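Local coordinates for protein tyrosinase (Aspergillus oryzae, PDB 6JU8) that probably oxidises L-tyrosine and L-dopa to L-dopaquinone with molecular oxygen at a dinuclear copper centre, as a tyrosinase of melanin biosynthesis, at residues T10-D15 with Q144-Y149; A357-M360 with P364-A367. The protein carries 1 engineered substitution. All blocks are in the same frame, centred on the assembly; numbering follows the deposited sequence.

How the contacts relate
Starting from the N terminus, residues 10-15 run as an irregular loop ahead of helix 26-34 and in contact 1 meet residues 144-149, which leave helix 135-144. This pairing closes a long loop of 128 intervening residues, about half of them helical, and lays the N-terminal segment against the tyrosinase central domain. Only after it has closed does contact 2 open: residues 357-360 and 364-367, with three residues between them, form a tight local turn between strand 356-357 and helix 371-389, beside the copper ligands. The two are therefore in series, neither nested nor crossed. The centres of contacts 1 and 2 lie about 26 Å apart, on opposite sides of the chain's centre, and their nearest atoms are about 11 Å apart.

Contact 1. Residues T10-D15 with Q144-Y149; sequences TGIPKD and QWRLPY
The guanidinium of Arg146 is roofed on one face by Ile12, whose CB stands 3.7 Å above the plane and over its centre. From there the two branches of the isoleucine spread across the group: CG2 reaches NH2 at 3.6 Å, while CD1 drops to NH1 at 3.5 Å. At the edge of the same guanidinium, NH1 donates to the carbonyl oxygen of Trp145 (2.7 Å, N-H...O 159°). That oxygen lies nearly in the guanidinium plane, whereas the donor sits above the carbonyl plane, 43° out of it. A bend in the arginine chain at chi2 (-66°) folds the group back toward the preceding carbonyl. The indole of Trp145 has the backbone N of Leu147 over one face, toward the rim; Ile12 CD1 approaches this ring obliquely, 4.3 Å from CE3. Helix 103-129 adds Tyr119 against Ile12, and Ile118 and Met122 against Trp145.

The contact joins the N-terminal loop to the segment where the chain leaves helix 135-144, away from the copper site. NH1 also bonds to Lys143 O near that helix end, NE bonds to Asn436 O, and Ile12 O accepts from Asn436 ND2. Carbonyl acceptors at the edge thus fix the rotation of a buried guanidinium and probably ease the cost of burying its charge, leaving a flat face for an apolar side chain.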
ATOM      1  N   THR A  10      11.204   8.231  33.577  1.00 13.30           N
ATOM      2  CA  THR A  10      10.492   9.118  34.474  1.00 14.66           C
ATOM      3  C   THR A  10       9.153   9.547  33.890  1.00 14.47           C
ATOM      4  O   THR A  10       8.310  10.068  34.611  1.00 16.02           O
ATOM      5  CB  THR A  10      11.288  10.423  34.697  1.00 15.84           C
ATOM      6  OG1 THR A  10      11.580  11.006  33.419  1.00 16.73           O
ATOM      7  CG2 THR A  10      12.623  10.106  35.352  1.00 20.72           C
ATOM      8  N   GLY A  11       8.968   9.385  32.585  1.00 12.63           N
ATOM      9  CA  GLY A  11       7.917  10.148  31.928  1.00 13.41           C
ATOM     10  C   GLY A  11       8.427  11.547  31.632  1.00 12.62           C
ATOM     11  O   GLY A  11       9.541  11.920  32.063  1.00 15.00           O
ATOM     12  N   ILE A  12       7.683  12.315  30.849  1.00 12.97           N
ATOM     13  CA  ILE A  12       8.144  13.685  30.537  1.00 13.35           C
ATOM     14  C   ILE A  12       8.207  14.503  31.820  1.00 13.28           C
ATOM     15  O   ILE A  12       7.299  14.433  32.672  1.00 14.85           O
ATOM     16  CB  ILE A  12       7.200  14.305  29.496  1.00 12.41           C
ATOM     17  CG1 ILE A  12       7.368  13.586  28.149  1.00 11.90           C
ATOM     18  CG2 ILE A  12       7.412  15.809  29.369  1.00 13.47           C
ATOM     19  CD1 ILE A  12       6.336  13.915  27.110  1.00 12.66           C
ATOM     20  N   PRO A  13       9.304  15.214  32.074  1.00 15.40           N
ATOM     21  CA  PRO A  13       9.484  15.922  33.353  1.00 17.23           C
ATOM     22  C   PRO A  13       8.350  16.912  33.592  1.00 18.05           C
ATOM     23  O   PRO A  13       7.758  17.509  32.693  1.00 19.26           O
ATOM     24  CB  PRO A  13      10.822  16.656  33.202  1.00 20.00           C
ATOM     25  CG  PRO A  13      11.553  15.843  32.173  1.00 21.61           C
ATOM     26  CD  PRO A  13      10.502  15.336  31.223  1.00 16.83           C
ATOM     27  N   LYS A  14       8.043  17.080  34.875  1.00 19.78           N
ATOM     28  CA  LYS A  14       6.977  17.965  35.303  1.00 19.72           C
ATOM     29  C   LYS A  14       7.406  19.419  35.197  1.00 24.87           C
ATOM     30  O   LYS A  14       8.492  19.838  35.634  1.00 30.41           O
ATOM     31  CB  LYS A  14       6.567  17.601  36.733  1.00 27.01           C
ATOM     32  N   ASP A  15       6.539  20.176  34.544  1.00 23.44           N
ATOM     33  CA  ASP A  15       6.708  21.614  34.410  1.00 26.79           C
ATOM     34  C   ASP A  15       5.498  22.291  35.049  1.00 29.07           C
ATOM     35  O   ASP A  15       4.382  21.896  34.710  1.00 22.78           O
ATOM     36  CB  ASP A  15       6.779  22.059  32.953  1.00 32.34           C
ATOM     37  CG  ASP A  15       7.140  23.536  32.863  1.00 33.05           C
ATOM     38  OD1 ASP A  15       8.200  23.824  32.268  1.00 38.68           O
ATOM     39  OD2 ASP A  15       6.404  24.378  33.417  1.00 43.82           O
ATOM     40  N   GLN A 144       3.603  20.294  26.162  1.00 15.65           N
ATOM     41  CA  GLN A 144       2.194  19.916  26.211  1.00 16.17           C
ATOM     42  C   GLN A 144       1.973  18.590  25.492  1.00 15.85           C
ATOM     43  O   GLN A 144       1.024  17.863  25.777  1.00 16.80           O
ATOM     44  CB  GLN A 144       1.323  20.989  25.573  1.00 21.44           C
ATOM     45  CG  GLN A 144       0.717  22.010  26.517  1.00 29.59           C
ATOM     46  CD  GLN A 144      -0.052  21.380  27.668  1.00 30.89           C
ATOM     47  OE1 GLN A 144      -1.047  20.658  27.526  1.00 38.38           O
ATOM     48  NE2 GLN A 144       0.424  21.670  28.862  1.00 27.48           N
ATOM     49  N   TRP A 145       2.803  18.257  24.517  1.00 12.75           N
ATOM     50  CA  TRP A 145       2.640  17.055  23.723  1.00 12.55           C
ATOM     51  C   TRP A 145       2.731  15.787  24.558  1.00 10.73           C
ATOM     52  O   TRP A 145       3.595  15.680  25.423  1.00 12.63           O
ATOM     53  CB  TRP A 145       3.700  16.972  22.626  1.00 13.39           C
ATOM     54  CG  TRP A 145       3.595  15.732  21.801  1.00 12.74           C
ATOM     55  CD1 TRP A 145       2.811  15.565  20.685  1.00 12.04           C
ATOM     56  CD2 TRP A 145       4.291  14.501  22.024  1.00 12.02           C
ATOM     57  NE1 TRP A 145       3.003  14.277  20.211  1.00 11.59           N
ATOM     58  CE2 TRP A 145       3.892  13.615  21.006  1.00 11.82           C
ATOM     59  CE3 TRP A 145       5.219  14.065  22.991  1.00 12.36           C
ATOM     60  CZ2 TRP A 145       4.400  12.317  20.932  1.00 12.13           C
ATOM     61  CZ3 TRP A 145       5.714  12.780  22.915  1.00 12.02           C
ATOM     62  CH2 TRP A 145       5.289  11.920  21.887  1.00 13.40           C
ATOM     63  N   ARG A 146       1.860  14.831  24.244  1.00 11.24           N
ATOM     64  CA  ARG A 146       1.974  13.498  24.828  1.00 10.37           C
ATOM     65  C   ARG A 146       1.702  12.503  23.700  1.00 10.55           C
ATOM     66  O   ARG A 146       1.132  12.880  22.655  1.00 11.06           O
ATOM     67  CB  ARG A 146       0.986  13.299  25.978  1.00 11.45           C
ATOM     68  CG  ARG A 146       1.312  14.154  27.211  1.00 11.94           C
ATOM     69  CD  ARG A 146       2.624  13.690  27.821  1.00 11.62           C
ATOM     70  NE  ARG A 146       3.005  14.345  29.085  1.00 11.98           N
ATOM     71  CZ  ARG A 146       3.599  15.530  29.195  1.00 12.55           C
ATOM     72  NH1 ARG A 146       3.852  16.249  28.099  1.00 12.97           N
ATOM     73  NH2 ARG A 146       3.922  16.004  30.387  1.00 15.74           N
ATOM     74  N   LEU A 147       2.095  11.256  23.887  1.00 10.01           N
ATOM     75  CA  LEU A 147       1.923  10.306  22.778  1.00 10.58           C
ATOM     76  C   LEU A 147       0.433  10.105  22.518  1.00  9.17           C
ATOM     77  O   LEU A 147      -0.306   9.692  23.411  1.00 10.33           O
ATOM     78  CB  LEU A 147       2.553   8.956  23.160  1.00 10.33           C
ATOM     79  CG  LEU A 147       2.484   7.883  22.062  1.00 10.69           C
ATOM     80  CD1 LEU A 147       3.418   8.237  20.899  1.00 12.33           C
ATOM     81  CD2 LEU A 147       2.802   6.504  22.619  1.00 11.73           C
ATOM     82  N   PRO A 148      -0.047  10.360  21.319  1.00  9.34           N
ATOM     83  CA  PRO A 148      -1.469  10.090  21.043  1.00 10.44           C
ATOM     84  C   PRO A 148      -1.817   8.611  21.065  1.00  9.50           C
ATOM     85  O   PRO A 148      -0.971   7.739  20.868  1.00 10.88           O
ATOM     86  CB  PRO A 148      -1.657  10.633  19.631  1.00 13.47           C
ATOM     87  CG  PRO A 148      -0.514  11.583  19.427  1.00 14.42           C
ATOM     88  CD  PRO A 148       0.646  10.951  20.162  1.00 11.74           C
ATOM     89  N   TYR A 149      -3.111   8.338  21.297  1.00  9.25           N
ATOM     90  CA  TYR A 149      -3.605   6.960  21.277  1.00  8.97           C
ATOM     91  C   TYR A 149      -4.464   6.733  20.045  1.00  8.75           C
ATOM     92  O   TYR A 149      -5.165   7.638  19.570  1.00  9.55           O
ATOM     93  CB  TYR A 149      -4.345   6.586  22.577  1.00  9.78           C
ATOM     94  CG  TYR A 149      -5.639   7.330  22.803  1.00  8.67           C
ATOM     95  CD1 TYR A 149      -6.845   6.830  22.312  1.00  9.37           C
ATOM     96  CD2 TYR A 149      -5.650   8.522  23.518  1.00  8.91           C
ATOM     97  CE1 TYR A 149      -8.041   7.501  22.517  1.00 10.94           C
ATOM     98  CE2 TYR A 149      -6.841   9.217  23.724  1.00 10.03           C
ATOM     99  CZ  TYR A 149      -8.023   8.700  23.225  1.00 10.82           C
ATOM    100  OH  TYR A 149      -9.199   9.399  23.425  1.00 12.14           O
TER

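Contact 2. Residues A357-M360 with P364-A367; sequences AGHM and PVAA
From CB outward, the side chain of His359 crosses that of Val365 at a slant. CB lies 3.8 Å from the carbonyl oxygen of Val365; CG is then 4.1 Å from Val365 CG2, and CD2 approaches that methyl more closely, at 3.8 Å, with Val365 CB just behind it. Methyl and imidazole meet obliquely. With CG anti to the histidine's carbonyl carbon (chi1 -72°), this torsion carries CD2 to the Val365 methyl, and Phe231 meets both the imidazole and the valine. The backbone of His359 contributes too: its carbonyl oxygen receives a CA-H...O contact from Ala366 CA (3.3 Å, 129° at the hydrogen) and has Ala366 CB at 3.6 Å.

These residues belong to the connection between strand 356-357 and helix 371-389 in the common central domain of tyrosinase. Here the chain doubles back, starting with a short 3-10 segment at His359, and brings the CA atoms of Met360 and Ala366 to 4.1 Å. The site is second-shell to the copper centre: Met360 O accepts from ND1 of the copper ligand His336, probably helping to orient its imidazole, and Ala366 CB also touches this histidine.

Met360, its chain bent at chi2 and chi3, brings SD within 3.7 Å of Ala366 O and packs against Ile371, Phe372 and His375 of helix 371-389 and Val339 of helix 328-340.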
ATOM      1  N   ALA A 357      -0.108 -11.596   5.677  1.00  8.63           N
ATOM      2  CA  ALA A 357       0.480 -11.488   7.016  1.00  8.40           C
ATOM      3  C   ALA A 357       1.402 -10.274   7.110  1.00  8.26           C
ATOM      4  O   ALA A 357       1.947  -9.785   6.112  1.00  8.93           O
ATOM      5  CB  ALA A 357       1.277 -12.737   7.354  1.00 10.13           C
ATOM      6  N   GLY A 358       1.625  -9.816   8.332  1.00  8.59           N
ATOM      7  CA  GLY A 358       2.511  -8.661   8.527  1.00  9.00           C
ATOM      8  C   GLY A 358       2.848  -8.505  10.004  1.00  7.68           C
ATOM      9  O   GLY A 358       2.390  -9.225  10.877  1.00  8.92           O
ATOM     10  N   HIS A 359       3.711  -7.519  10.247  1.00  8.82           N
ATOM     11  CA  HIS A 359       4.451  -7.431  11.492  1.00  7.88           C
ATOM     12  C   HIS A 359       3.558  -7.412  12.722  1.00  7.66           C
ATOM     13  O   HIS A 359       3.868  -8.078  13.715  1.00  8.67           O
ATOM     14  CB  HIS A 359       5.365  -6.183  11.465  1.00  8.62           C
ATOM     15  CG  HIS A 359       6.516  -6.432  10.508  1.00  8.59           C
ATOM     16  ND1 HIS A 359       6.321  -6.492   9.137  1.00  8.80           N
ATOM     17  CD2 HIS A 359       7.837  -6.638  10.694  1.00  9.28           C
ATOM     18  CE1 HIS A 359       7.472  -6.767   8.556  1.00  9.31           C
ATOM     19  NE2 HIS A 359       8.426  -6.854   9.468  1.00 10.01           N
ATOM     20  N   MET A 360       2.479  -6.623  12.696  1.00  8.34           N
ATOM     21  CA  MET A 360       1.696  -6.447  13.909  1.00  8.32           C
ATOM     22  C   MET A 360       1.083  -7.741  14.439  1.00  8.61           C
ATOM     23  O   MET A 360       0.703  -7.797  15.621  1.00 10.03           O
ATOM     24  CB  MET A 360       0.620  -5.366  13.749  1.00  9.00           C
ATOM     25  CG  MET A 360       1.168  -3.969  14.045  1.00 10.30           C
ATOM     26  SD  MET A 360       1.340  -3.649  15.827  1.00  9.95           S
ATOM     27  CE  MET A 360      -0.390  -3.449  16.281  1.00 11.03           C
ATOM     28  N   PRO A 364       7.180 -11.405  18.026  1.00  9.62           N
ATOM     29  CA  PRO A 364       8.591 -11.057  17.904  1.00 10.09           C
ATOM     30  C   PRO A 364       8.876  -9.788  17.120  1.00  8.99           C
ATOM     31  O   PRO A 364       9.950  -9.220  17.335  1.00  9.92           O
ATOM     32  CB  PRO A 364       9.209 -12.273  17.206  1.00 11.46           C
ATOM     33  CG  PRO A 364       8.269 -13.404  17.498  1.00 16.86           C
ATOM     34  CD  PRO A 364       6.899 -12.783  17.601  1.00 11.38           C
ATOM     35  N   VAL A 365       7.997  -9.327  16.223  1.00  8.99           N
ATOM     36  CA  VAL A 365       8.323  -8.188  15.378  1.00  8.23           C
ATOM     37  C   VAL A 365       7.276  -7.092  15.375  1.00  8.00           C
ATOM     38  O   VAL A 365       7.463  -6.094  14.664  1.00  9.24           O
ATOM     39  CB  VAL A 365       8.646  -8.616  13.925  1.00  9.74           C
ATOM     40  CG1 VAL A 365       9.908  -9.469  13.883  1.00 10.64           C
ATOM     41  CG2 VAL A 365       7.462  -9.340  13.297  1.00  9.69           C
ATOM     42  N   ALA A 366       6.203  -7.226  16.160  1.00  8.24           N
ATOM     43  CA  ALA A 366       5.120  -6.252  16.096  1.00  8.77           C
ATOM     44  C   ALA A 366       5.569  -4.845  16.445  1.00  8.27           C
ATOM     45  O   ALA A 366       5.018  -3.870  15.889  1.00  9.83           O
ATOM     46  CB  ALA A 366       4.010  -6.699  17.046  1.00  9.71           C
ATOM     47  N   ALA A 367       6.516  -4.699  17.372  1.00  8.34           N
ATOM     48  CA  ALA A 367       6.898  -3.356  17.827  1.00  8.87           C
ATOM     49  C   ALA A 367       7.621  -2.563  16.752  1.00  8.58           C
ATOM     50  O   ALA A 367       7.730  -1.339  16.876  1.00  9.60           O
ATOM     51  CB  ALA A 367       7.726  -3.463  19.111  1.00  9.57           C
TER